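Local coordinates for protein glycoside Hydrolase (PDB 5TA0) that probably hydrolyses the beta-linkages of agarose-type galactans as a bacterial glycoside hydrolase, and is captured here bound to neoagarooctaose, at residues Asn202-Asp207 against Gly243-Ala248; Ala248-Glu253 against Phe278-Tyr283; Pro576-Asn581 against Ile621-Pro626. All blocks are in the same frame, centred on the assembly; numbering follows the deposited sequence. Where two conformers were deposited one is given.

Interaction 1. Residues Asn202-Asp207 against Gly243-Ala248. With AAL (3,6-anhydro-alpha-L-galactopyranose), chain C; GAL (beta-D-galactopyranose), chain B; GAL (beta-D-galactopyranose), chain D.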
loop_
_atom_site.group_PDB
_atom_site.type_symbol
_atom_site.label_atom_id
_atom_site.label_comp_id
_atom_site.label_asym_id
_atom_site.label_seq_id
_atom_site.Cartn_x
_atom_site.Cartn_y
_atom_site.Cartn_z
ATOM N N ASN A 202 8.225 -4.703 -12.785
ATOM C CA ASN A 202 7.113 -5.271 -12.029
ATOM C C ASN A 202 7.334 -6.728 -11.600
ATOM O O ASN A 202 7.603 -7.586 -12.447
ATOM C CB ASN A 202 5.856 -5.206 -12.896
ATOM C CG ASN A 202 4.606 -5.590 -12.156
ATOM O OD1 ASN A 202 4.172 -4.891 -11.253
ATOM N ND2 ASN A 202 3.988 -6.716 -12.552
ATOM N N GLU A 203 7.240 -7.020 -10.293
ATOM C CA GLU A 203 7.213 -8.397 -9.760
ATOM C C GLU A 203 8.270 -9.320 -10.383
ATOM O O GLU A 203 7.975 -10.398 -10.910
ATOM C CB GLU A 203 5.801 -8.967 -9.925
ATOM C CG GLU A 203 4.760 -8.143 -9.176
ATOM C CD GLU A 203 3.384 -8.748 -9.093
ATOM O OE1 GLU A 203 3.080 -9.638 -9.904
ATOM O OE2 GLU A 203 2.602 -8.256 -8.236
ATOM N N PRO A 204 9.544 -8.915 -10.290
ATOM C CA PRO A 204 10.574 -9.643 -11.012
ATOM C C PRO A 204 10.914 -11.023 -10.487
ATOM O O PRO A 204 11.216 -11.906 -11.293
ATOM C CB PRO A 204 11.779 -8.709 -10.955
ATOM C CG PRO A 204 11.578 -7.917 -9.682
ATOM C CD PRO A 204 10.077 -7.701 -9.649
ATOM N N LEU A 205 10.923 -11.210 -9.172
ATOM C CA LEU A 205 11.240 -12.516 -8.597
ATOM C C LEU A 205 10.147 -13.527 -8.796
ATOM O O LEU A 205 10.442 -14.720 -8.826
ATOM C CB LEU A 205 11.691 -12.430 -7.135
ATOM C CG LEU A 205 13.018 -11.665 -6.957
ATOM C CD1 LEU A 205 13.418 -11.688 -5.490
ATOM C CD2 LEU A 205 14.157 -12.209 -7.819
ATOM N N TRP A 206 8.913 -13.087 -9.005
ATOM C CA TRP A 206 7.874 -13.994 -9.455
ATOM C C TRP A 206 8.315 -14.673 -10.761
ATOM O O TRP A 206 8.296 -15.907 -10.869
ATOM C CB TRP A 206 6.531 -13.285 -9.622
ATOM C CG TRP A 206 5.478 -14.193 -10.175
ATOM C CD1 TRP A 206 4.975 -14.175 -11.424
ATOM C CD2 TRP A 206 4.852 -15.299 -9.503
ATOM N NE1 TRP A 206 4.066 -15.197 -11.591
ATOM C CE2 TRP A 206 3.984 -15.911 -10.433
ATOM C CE3 TRP A 206 4.977 -15.857 -8.226
ATOM C CZ2 TRP A 206 3.212 -17.047 -10.103
ATOM C CZ3 TRP A 206 4.193 -16.981 -7.899
ATOM C CH2 TRP A 206 3.333 -17.551 -8.832
ATOM N N ASP A 207 8.719 -13.884 -11.754
ATOM C CA ASP A 207 9.159 -14.484 -13.026
ATOM C C ASP A 207 10.508 -15.198 -12.929
ATOM O O ASP A 207 10.701 -16.239 -13.568
ATOM C CB ASP A 207 9.209 -13.424 -14.131
ATOM C CG ASP A 207 7.893 -13.250 -14.835
ATOM O OD1 ASP A 207 7.720 -13.848 -15.905
ATOM O OD2 ASP A 207 7.044 -12.513 -14.369
ATOM N N GLY A 243 12.713 3.508 -8.149
ATOM C CA GLY A 243 12.514 2.618 -7.025
ATOM C C GLY A 243 12.383 1.150 -7.417
ATOM O O GLY A 243 12.263 0.792 -8.581
ATOM N N GLY A 244 12.379 0.313 -6.375
ATOM C CA GLY A 244 12.294 -1.137 -6.556
ATOM C C GLY A 244 12.063 -1.836 -5.231
ATOM O O GLY A 244 11.985 -1.173 -4.193
ATOM N N TYR A 245 11.948 -3.161 -5.226
ATOM C CA TYR A 245 11.992 -4.015 -6.411
ATOM C C TYR A 245 10.624 -4.465 -6.890
ATOM O O TYR A 245 10.541 -5.294 -7.776
ATOM C CB TYR A 245 12.978 -5.176 -6.270
ATOM C CG TYR A 245 12.641 -6.328 -5.334
ATOM C CD1 TYR A 245 11.859 -7.404 -5.750
ATOM C CD2 TYR A 245 13.186 -6.387 -4.053
ATOM C CE1 TYR A 245 11.632 -8.489 -4.900
ATOM C CE2 TYR A 245 12.947 -7.457 -3.217
ATOM C CZ TYR A 245 12.188 -8.512 -3.649
ATOM O OH TYR A 245 11.987 -9.576 -2.805
ATOM N N CYS A 246 9.553 -3.875 -6.331
ATOM C CA CYS A 246 8.167 -4.077 -6.770
ATOM C C CYS A 246 7.745 -5.517 -6.530
ATOM O O CYS A 246 7.319 -6.233 -7.432
ATOM C CB CYS A 246 7.992 -3.612 -8.214
ATOM S SG CYS A 246 6.306 -3.416 -8.747
ATOM N N THR A 247 7.904 -5.930 -5.283
ATOM C CA THR A 247 7.784 -7.331 -4.870
ATOM C C THR A 247 6.362 -7.873 -4.960
ATOM O O THR A 247 5.451 -7.322 -4.366
ATOM C CB THR A 247 8.261 -7.414 -3.409
ATOM O OG1 THR A 247 9.513 -6.703 -3.305
ATOM C CG2 THR A 247 8.389 -8.859 -2.933
ATOM N N ALA A 248 6.180 -9.004 -5.619
ATOM C CA ALA A 248 4.872 -9.654 -5.729
ATOM C C ALA A 248 4.332 -10.137 -4.398
ATOM O O ALA A 248 3.138 -9.921 -4.109
ATOM C CB ALA A 248 4.923 -10.822 -6.715
HETATM C C1 AAL C . -0.102 -15.051 -9.430
HETATM C C2 AAL C . -0.697 -14.675 -10.786
HETATM C C3 AAL C . -0.032 -13.406 -11.256
HETATM C C4 AAL C . -0.261 -12.281 -10.285
HETATM C C5 AAL C . 0.662 -12.735 -9.190
HETATM C C6 AAL C . 1.909 -13.084 -9.967
HETATM O O2 AAL C . -2.113 -14.465 -10.685
HETATM O O3 AAL C . 1.396 -13.594 -11.218
HETATM O O4 AAL C . 0.246 -11.093 -10.847
HETATM O O5 AAL C . 0.072 -13.893 -8.594
HETATM C C1 GAL B . -0.751 -10.084 -11.023
HETATM C C2 GAL B . 0.015 -8.951 -11.688
HETATM C C3 GAL B . -0.863 -7.934 -12.396
HETATM C C4 GAL B . -2.103 -8.551 -13.033
HETATM C C5 GAL B . -2.796 -9.534 -12.130
HETATM C C6 GAL B . -4.036 -10.219 -12.734
HETATM O O2 GAL B . 0.764 -8.246 -10.709
HETATM O O3 GAL B . 0.003 -7.408 -13.413
HETATM O O4 GAL B . -1.691 -9.215 -14.241
HETATM O O5 GAL B . -1.830 -10.544 -11.843
HETATM O O6 GAL B . -5.098 -9.299 -13.047
HETATM C C1 GAL D . -0.870 -19.291 -7.099
HETATM C C2 GAL D . -1.360 -18.178 -8.000
HETATM C C3 GAL D . -0.340 -17.047 -8.095
HETATM C C4 GAL D . 0.118 -16.617 -6.708
HETATM C C5 GAL D . 0.607 -17.832 -5.933
HETATM C C6 GAL D . 1.141 -17.453 -4.566
HETATM O O1 GAL D . -1.876 -20.303 -6.903
HETATM O O2 GAL D . -1.592 -18.660 -9.321
HETATM O O3 GAL D . -0.985 -16.000 -8.827
HETATM O O4 GAL D . -0.957 -16.004 -5.981
HETATM O O5 GAL D . -0.492 -18.749 -5.823
HETATM O O6 GAL D . 1.623 -18.615 -3.889
HETATM O O HOH W 1 1.364 -10.102 -6.565
#
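The backbones meet where Glu203, the N-cap residue of helix 204-210, donates its N to Cys246 O over 3.0 Å, with the N-H bent at 131°. Ahead of Cys246, the peptide bond before Tyr245 is cis, close to the end of strand 242-247. Tyr245 O turns to Pro204, whose CD lies 3.1 Å from it. Leu205 crosses the Tyr245 ring at about a right angle and brings CD1 to 3.7 Å from CE1. The same tyrosine stacks on Trp264, so the start of the helix rests on an aromatic cluster.

Glu203 reaches toward the glycan with its chain extended beyond CG, running alongside the methyl of Ala248, whose CB touches CD at 3.5 Å. The two carboxylate oxygens are used differently. OE2 is hydrogen-bonded to His281 ND1 and has a water within reach that also sits close to Ala248 O. OE1 looks into the sugar, 2.8 Å from O2 of the galactose of chain B and 3.3 Å from AAL O4, the bridging oxygen between those two units.

Further along, Trp206 holds CB against Ala248 CB, while its first torsion of 176° swings the indole away from the strand and into the cleft. AAL then lies over one face of the ring, its C6 3.4 Å above the plane and offset toward the rim, and CH2 reaches C3 of the galactose of chain D, 3.8 Å away.

The bond from His281 to OE2 probably fixes the rotation of the carboxylate and leaves OE1 directed at the glycosidic oxygen. That placement, on an Asn-Glu pair following the fourth barrel strand, is consistent with the general acid/base of clan A glycoside hydrolases.

Interaction 2. Residues Ala248-Glu253 against Phe278-Tyr283. With AAL (3,6-anhydro-alpha-L-galactopyranose), chain C; GAL (beta-D-galactopyranose), chain D.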
loop_
_atom_site.group_PDB
_atom_site.type_symbol
_atom_site.label_atom_id
_atom_site.label_comp_id
_atom_site.label_asym_id
_atom_site.label_seq_id
_atom_site.Cartn_x
_atom_site.Cartn_y
_atom_site.Cartn_z
ATOM N N ALA A 248 6.180 -9.004 -5.619
ATOM C CA ALA A 248 4.872 -9.654 -5.729
ATOM C C ALA A 248 4.332 -10.137 -4.398
ATOM O O ALA A 248 3.138 -9.921 -4.109
ATOM C CB ALA A 248 4.923 -10.822 -6.715
ATOM N N PHE A 249 5.204 -10.779 -3.607
ATOM C CA PHE A 249 4.808 -11.483 -2.382
ATOM C C PHE A 249 5.920 -11.359 -1.358
ATOM O O PHE A 249 6.779 -12.221 -1.265
ATOM C CB PHE A 249 4.509 -12.975 -2.679
ATOM C CG PHE A 249 3.397 -13.169 -3.656
ATOM C CD1 PHE A 249 2.099 -12.829 -3.325
ATOM C CD2 PHE A 249 3.660 -13.595 -4.971
ATOM C CE1 PHE A 249 1.067 -12.947 -4.255
ATOM C CE2 PHE A 249 2.621 -13.717 -5.892
ATOM C CZ PHE A 249 1.324 -13.386 -5.535
ATOM N N PRO A 250 5.959 -10.236 -0.605
ATOM C CA PRO A 250 7.011 -10.015 0.403
ATOM C C PRO A 250 6.713 -10.857 1.625
ATOM O O PRO A 250 5.865 -10.481 2.441
ATOM C CB PRO A 250 6.935 -8.485 0.690
ATOM C CG PRO A 250 5.542 -8.141 0.376
ATOM C CD PRO A 250 5.067 -9.062 -0.728
ATOM N N ASP A 251 7.355 -12.023 1.694
ATOM C CA ASP A 251 7.035 -13.096 2.637
ATOM C C ASP A 251 8.272 -13.438 3.466
ATOM O O ASP A 251 8.925 -14.474 3.277
ATOM C CB ASP A 251 6.533 -14.326 1.868
ATOM C CG ASP A 251 5.207 -14.093 1.140
ATOM O OD1 ASP A 251 4.534 -13.092 1.403
ATOM O OD2 ASP A 251 4.813 -14.960 0.320
ATOM N N PHE A 252 8.598 -12.575 4.412
ATOM C CA PHE A 252 9.947 -12.526 4.960
ATOM C C PHE A 252 10.312 -13.714 5.845
ATOM O O PHE A 252 11.497 -14.104 5.917
ATOM C CB PHE A 252 10.127 -11.234 5.746
ATOM C CG PHE A 252 10.041 -9.975 4.912
ATOM C CD1 PHE A 252 10.114 -9.982 3.520
ATOM C CD2 PHE A 252 9.895 -8.762 5.570
ATOM C CE1 PHE A 252 10.091 -8.806 2.813
ATOM C CE2 PHE A 252 9.859 -7.586 4.851
ATOM C CZ PHE A 252 9.941 -7.605 3.477
ATOM N N GLU A 253 9.313 -14.289 6.500
ATOM C CA GLU A 253 9.540 -15.339 7.491
ATOM C C GLU A 253 9.826 -16.677 6.841
ATOM O O GLU A 253 10.279 -17.614 7.521
ATOM C CB GLU A 253 8.357 -15.452 8.455
ATOM C CG GLU A 253 7.168 -16.264 7.993
ATOM C CD GLU A 253 6.300 -15.608 6.941
ATOM O OE1 GLU A 253 6.593 -14.489 6.465
ATOM O OE2 GLU A 253 5.262 -16.202 6.589
ATOM N N PHE A 278 11.310 2.628 -2.056
ATOM C CA PHE A 278 11.083 1.182 -2.085
ATOM C C PHE A 278 9.654 0.943 -2.509
ATOM O O PHE A 278 8.784 1.780 -2.234
ATOM C CB PHE A 278 11.378 0.570 -0.727
ATOM C CG PHE A 278 12.846 0.518 -0.376
ATOM C CD1 PHE A 278 13.855 0.577 -1.351
ATOM C CD2 PHE A 278 13.253 0.428 0.952
ATOM C CE1 PHE A 278 15.203 0.489 -0.992
ATOM C CE2 PHE A 278 14.571 0.345 1.296
ATOM C CZ PHE A 278 15.563 0.383 0.336
ATOM N N THR A 279 9.403 -0.180 -3.168
ATOM C CA THR A 279 8.070 -0.486 -3.646
ATOM C C THR A 279 7.775 -1.981 -3.535
ATOM O O THR A 279 8.651 -2.829 -3.865
ATOM C CB THR A 279 7.834 0.073 -5.067
ATOM O OG1 THR A 279 6.526 -0.332 -5.499
ATOM C CG2 THR A 279 8.866 -0.395 -6.048
ATOM N N ILE A 280 6.574 -2.286 -3.033
ATOM C CA ILE A 280 6.086 -3.642 -2.841
ATOM C C ILE A 280 4.630 -3.720 -3.242
ATOM O O ILE A 280 3.946 -2.701 -3.365
ATOM C CB ILE A 280 6.257 -4.134 -1.400
ATOM C CG1 ILE A 280 5.457 -3.276 -0.400
ATOM C CG2 ILE A 280 7.730 -4.179 -1.013
ATOM C CD1 ILE A 280 5.559 -3.733 1.046
ATOM N N HIS A 281 4.145 -4.941 -3.438
ATOM C CA HIS A 281 2.731 -5.250 -3.564
ATOM C C HIS A 281 2.260 -6.029 -2.367
ATOM O O HIS A 281 2.990 -6.832 -1.834
ATOM C CB HIS A 281 2.497 -6.028 -4.857
ATOM C CG HIS A 281 2.805 -5.218 -6.075
ATOM N ND1 HIS A 281 2.872 -5.757 -7.339
ATOM C CD2 HIS A 281 3.059 -3.894 -6.216
ATOM C CE1 HIS A 281 3.145 -4.800 -8.214
ATOM N NE2 HIS A 281 3.241 -3.661 -7.557
ATOM N N LEU A 282 1.030 -5.775 -1.923
ATOM C CA LEU A 282 0.483 -6.431 -0.711
ATOM C C LEU A 282 -0.912 -6.965 -0.988
ATOM O O LEU A 282 -1.875 -6.191 -1.102
ATOM C CB LEU A 282 0.462 -5.448 0.465
ATOM C CG LEU A 282 1.830 -5.075 1.014
ATOM C CD1 LEU A 282 1.693 -3.899 1.956
ATOM C CD2 LEU A 282 2.505 -6.257 1.696
ATOM N N TYR A 283 -1.025 -8.287 -1.044
ATOM C CA TYR A 283 -2.304 -8.920 -1.289
ATOM C C TYR A 283 -2.682 -9.897 -0.188
ATOM O O TYR A 283 -1.909 -10.791 0.188
ATOM C CB TYR A 283 -2.264 -9.644 -2.606
ATOM C CG TYR A 283 -2.355 -8.758 -3.814
ATOM C CD1 TYR A 283 -3.538 -8.156 -4.162
ATOM C CD2 TYR A 283 -1.275 -8.579 -4.636
ATOM C CE1 TYR A 283 -3.638 -7.385 -5.299
ATOM C CE2 TYR A 283 -1.366 -7.820 -5.781
ATOM C CZ TYR A 283 -2.551 -7.216 -6.110
ATOM O OH TYR A 283 -2.641 -6.480 -7.282
HETATM C C1 AAL C . -0.102 -15.051 -9.430
HETATM C C2 AAL C . -0.697 -14.675 -10.786
HETATM C C3 AAL C . -0.032 -13.406 -11.256
HETATM C C4 AAL C . -0.261 -12.281 -10.285
HETATM C C5 AAL C . 0.662 -12.735 -9.190
HETATM C C6 AAL C . 1.909 -13.084 -9.967
HETATM O O2 AAL C . -2.113 -14.465 -10.685
HETATM O O3 AAL C . 1.396 -13.594 -11.218
HETATM O O4 AAL C . 0.246 -11.093 -10.847
HETATM O O5 AAL C . 0.072 -13.893 -8.594
HETATM C C1 GAL D . -0.870 -19.291 -7.099
HETATM C C2 GAL D . -1.360 -18.178 -8.000
HETATM C C3 GAL D . -0.340 -17.047 -8.095
HETATM C C4 GAL D . 0.118 -16.617 -6.708
HETATM C C5 GAL D . 0.607 -17.832 -5.933
HETATM C C6 GAL D . 1.141 -17.453 -4.566
HETATM O O1 GAL D . -1.876 -20.303 -6.903
HETATM O O2 GAL D . -1.592 -18.660 -9.321
HETATM O O3 GAL D . -0.985 -16.000 -8.827
HETATM O O4 GAL D . -0.957 -16.004 -5.981
HETATM O O5 GAL D . -0.492 -18.749 -5.823
HETATM O O6 GAL D . 1.623 -18.615 -3.889
HETATM O O HOH W 2 1.617 -9.405 -1.870
#
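Pro250 packs its ring against strand 277-285, and the apolar part of the contact centres on it. Its CG meets CD2 of Leu282 at 3.8 Å, the two side chains crossing at about a right angle, and sits more loosely against CB of Ile280. Its CD presses on the backbone, 3.2 Å from His281 O.

The polar part runs through water, since no direct hydrogen bond joins the segments. One water donates to Ala248 O (2.8 Å) and to His281 O (2.9 Å) and accepts from Tyr283 N, so the Ala248 and His281 carbonyls, 3.8 Å apart at their oxygens, both turn to the same water and are satisfied by it. The imidazole of His281 leads away, and its NE2 is hydrogen-bonded to Ser324.

Carbohydrate contacts fall to Phe249. A first torsion of -61° sets its CG beside the backbone N, and the ring offers its edge to AAL, with O5 in the ring plane 3.3 Å from CZ. C6 of the galactose of chain D lies above one face, offset toward the rim.

Such a loop, leaving the C-terminal end of one parallel strand and folding beside the next, is typical of the substrate cleft of an (alpha/beta)8 barrel.

Interaction 3. Residues Pro576-Asn581 against Ile621-Pro626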
loop_
_atom_site.group_PDB
_atom_site.type_symbol
_atom_site.label_atom_id
_atom_site.label_comp_id
_atom_site.label_asym_id
_atom_site.label_seq_id
_atom_site.Cartn_x
_atom_site.Cartn_y
_atom_site.Cartn_z
ATOM N N PRO A 576 6.080 -13.661 25.577
ATOM C CA PRO A 576 7.322 -13.636 26.314
ATOM C C PRO A 576 7.192 -12.794 27.581
ATOM O O PRO A 576 6.283 -11.964 27.700
ATOM C CB PRO A 576 8.287 -12.954 25.347
ATOM C CG PRO A 576 7.427 -12.103 24.490
ATOM C CD PRO A 576 6.157 -12.869 24.328
ATOM N N GLU A 577 8.107 -13.029 28.513
ATOM C CA GLU A 577 8.311 -12.104 29.617
ATOM C C GLU A 577 8.992 -10.871 29.054
ATOM O O GLU A 577 10.021 -10.993 28.384
ATOM C CB GLU A 577 9.213 -12.726 30.686
ATOM C CG GLU A 577 8.592 -13.902 31.419
ATOM C CD GLU A 577 9.505 -14.530 32.473
ATOM O OE1 GLU A 577 10.644 -14.048 32.696
ATOM O OE2 GLU A 577 9.074 -15.533 33.089
ATOM N N LEU A 578 8.428 -9.704 29.350
ATOM C CA LEU A 578 8.925 -8.434 28.827
ATOM C C LEU A 578 9.342 -7.540 29.973
ATOM O O LEU A 578 8.525 -7.275 30.874
ATOM C CB LEU A 578 7.841 -7.761 27.986
ATOM C CG LEU A 578 8.091 -6.323 27.509
ATOM C CD1 LEU A 578 9.315 -6.213 26.633
ATOM C CD2 LEU A 578 6.865 -5.796 26.770
ATOM N N LEU A 579 10.603 -7.091 29.946
ATOM C CA LEU A 579 11.094 -6.079 30.859
ATOM C C LEU A 579 11.529 -4.864 30.064
ATOM O O LEU A 579 12.280 -4.993 29.102
ATOM C CB LEU A 579 12.299 -6.607 31.647
ATOM C CG LEU A 579 12.085 -7.863 32.499
ATOM C CD1 LEU A 579 13.401 -8.333 33.093
ATOM C CD2 LEU A 579 11.066 -7.582 33.586
ATOM N N VAL A 580 11.083 -3.685 30.494
ATOM C CA VAL A 580 11.465 -2.429 29.868
ATOM C C VAL A 580 12.173 -1.644 30.953
ATOM O O VAL A 580 11.570 -1.322 31.990
ATOM C CB VAL A 580 10.255 -1.660 29.313
ATOM C CG1 VAL A 580 10.709 -0.344 28.694
ATOM C CG2 VAL A 580 9.512 -2.496 28.284
ATOM N N ASN A 581 13.445 -1.344 30.733
ATOM C CA ASN A 581 14.272 -0.706 31.755
ATOM C C ASN A 581 14.181 -1.413 33.118
ATOM O O ASN A 581 14.081 -0.762 34.167
ATOM C CB ASN A 581 13.920 0.774 31.849
ATOM C CG ASN A 581 14.171 1.481 30.540
ATOM O OD1 ASN A 581 15.128 1.139 29.846
ATOM N ND2 ASN A 581 13.323 2.433 30.188
ATOM N N ILE A 621 15.002 -3.141 26.287
ATOM C CA ILE A 621 13.803 -3.947 26.156
ATOM C C ILE A 621 14.254 -5.405 26.114
ATOM O O ILE A 621 14.980 -5.791 25.191
ATOM C CB ILE A 621 13.021 -3.553 24.884
ATOM C CG1 ILE A 621 12.468 -2.122 25.049
ATOM C CG2 ILE A 621 11.915 -4.568 24.608
ATOM C CD1 ILE A 621 12.018 -1.431 23.769
ATOM N N SER A 622 13.852 -6.190 27.119
ATOM C CA SER A 622 14.292 -7.574 27.280
ATOM C C SER A 622 13.113 -8.513 27.075
ATOM O O SER A 622 12.052 -8.301 27.640
ATOM C CB SER A 622 14.890 -7.731 28.687
ATOM O OG SER A 622 14.913 -9.063 29.127
ATOM N N LEU A 623 13.323 -9.558 26.278
ATOM C CA LEU A 623 12.319 -10.585 26.021
ATOM C C LEU A 623 12.842 -11.951 26.412
ATOM O O LEU A 623 13.974 -12.281 26.117
ATOM C CB LEU A 623 11.947 -10.623 24.543
ATOM C CG LEU A 623 11.290 -9.374 23.973
ATOM C CD1 LEU A 623 11.220 -9.499 22.464
ATOM C CD2 LEU A 623 9.904 -9.192 24.542
ATOM N N LYS A 624 12.006 -12.743 27.068
ATOM C CA LYS A 624 12.376 -14.120 27.406
ATOM C C LYS A 624 11.210 -15.037 27.135
ATOM O O LYS A 624 10.154 -14.884 27.729
ATOM C CB LYS A 624 12.812 -14.244 28.869
ATOM C CG LYS A 624 13.344 -15.631 29.208
ATOM C CD LYS A 624 13.629 -15.779 30.695
ATOM C CE LYS A 624 14.820 -14.972 31.114
ATOM N NZ LYS A 624 15.229 -15.374 32.486
ATOM N N PHE A 625 11.427 -16.002 26.245
ATOM C CA PHE A 625 10.399 -16.958 25.865
ATOM C C PHE A 625 10.610 -18.272 26.614
ATOM O O PHE A 625 11.753 -18.604 26.934
ATOM C CB PHE A 625 10.465 -17.220 24.359
ATOM C CG PHE A 625 10.076 -16.028 23.508
ATOM C CD1 PHE A 625 8.781 -15.902 23.013
ATOM C CD2 PHE A 625 11.004 -15.038 23.217
ATOM C CE1 PHE A 625 8.425 -14.806 22.213
ATOM C CE2 PHE A 625 10.646 -13.935 22.434
ATOM C CZ PHE A 625 9.362 -13.826 21.951
ATOM N N PRO A 626 9.513 -19.018 26.850
ATOM C CA PRO A 626 9.595 -20.313 27.557
ATOM C C PRO A 626 9.979 -21.496 26.660
ATOM O O PRO A 626 10.213 -22.601 27.172
ATOM C CB PRO A 626 8.175 -20.500 28.069
ATOM C CG PRO A 626 7.317 -19.862 27.027
ATOM C CD PRO A 626 8.109 -18.634 26.627
HETATM O O HOH W 3 12.708 -10.541 29.682
#
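Phe625 turns its CG beside its own backbone N, chi1 -68°, and this lays the phenyl ring alongside Pro576 with one face toward it. Pro576 CB stands almost over the ring centre, 3.6 Å from the centroid, in a CH-pi contact, and Pro576 CG continues over CZ. Leu578 is folded the other way about its first bond: with chi1 at 171° its CG lies beside the carbonyl carbon, and CD1 swings back over the partner strand. There the methyl touches two others, 3.7 Å from Ile621 CG2 and 3.7 Å from Leu623 CD2. Leu623 CD2 in turn touches Pro576 CG, so one continuous apolar row runs from Ile621 to Phe625.

Strands 577-580 and 621-624 run antiparallel, their axes 166° apart in direction. Glu577 with Lys624 and Leu579 with Ser622 are the hydrogen-bonded pairs, each closed by two N-H to O bonds; the shortest, Ser622 N to Leu579 O, is 2.8 Å and nearly straight. They are the two inner strands of a four-stranded antiparallel sheet in the C-terminal beta-sandwich domain. The face bearing Leu578, Val580, Ile621 and Leu623 packs on the second sheet, where Leu623 meets Leu564 and Val632, and Phe625 meets Leu566.

The face bearing Glu577, Leu579, Ser622 and Lys624 is the more polar one. Glu577 and Lys624 lie side by side, pointing the same way, the glutamate extended and the lysine bent at its third torsion. Glu577 OE1 is 4.8 Å from Lys624 NZ, too far for a salt bridge, though the opposite charges may still attract weakly; the lysine CD is nearer to that oxygen. On the same face, a water donates to Glu577 O and, at 2.7 Å, to Ser622 OG, which is also hydrogen-bonded to Glu544. Between the same two strands, Leu579 and Ser622 touch through their CB atoms.

Interactions 1 and 2 are neighbours in the catalytic barrel, their centres 9 Å apart. Strands 242-247 and 277-285 lie next to each other in its parallel sheet, Ala248 belongs to both contacts, and Glu203 of the first is bonded to His281 of the second. Both touch the same AAL and the same galactose of chain D, so together they build one stretch of the sugar-binding cleft. Interaction 3 follows much later in the chain, in the C-terminal beta-sandwich. Its centre is about 37 Å from that of interaction 1 and about 29 Å from that of interaction 2, and it touches neither, so it probably belongs to the framework of a separate domain and has no direct part in holding the glycan.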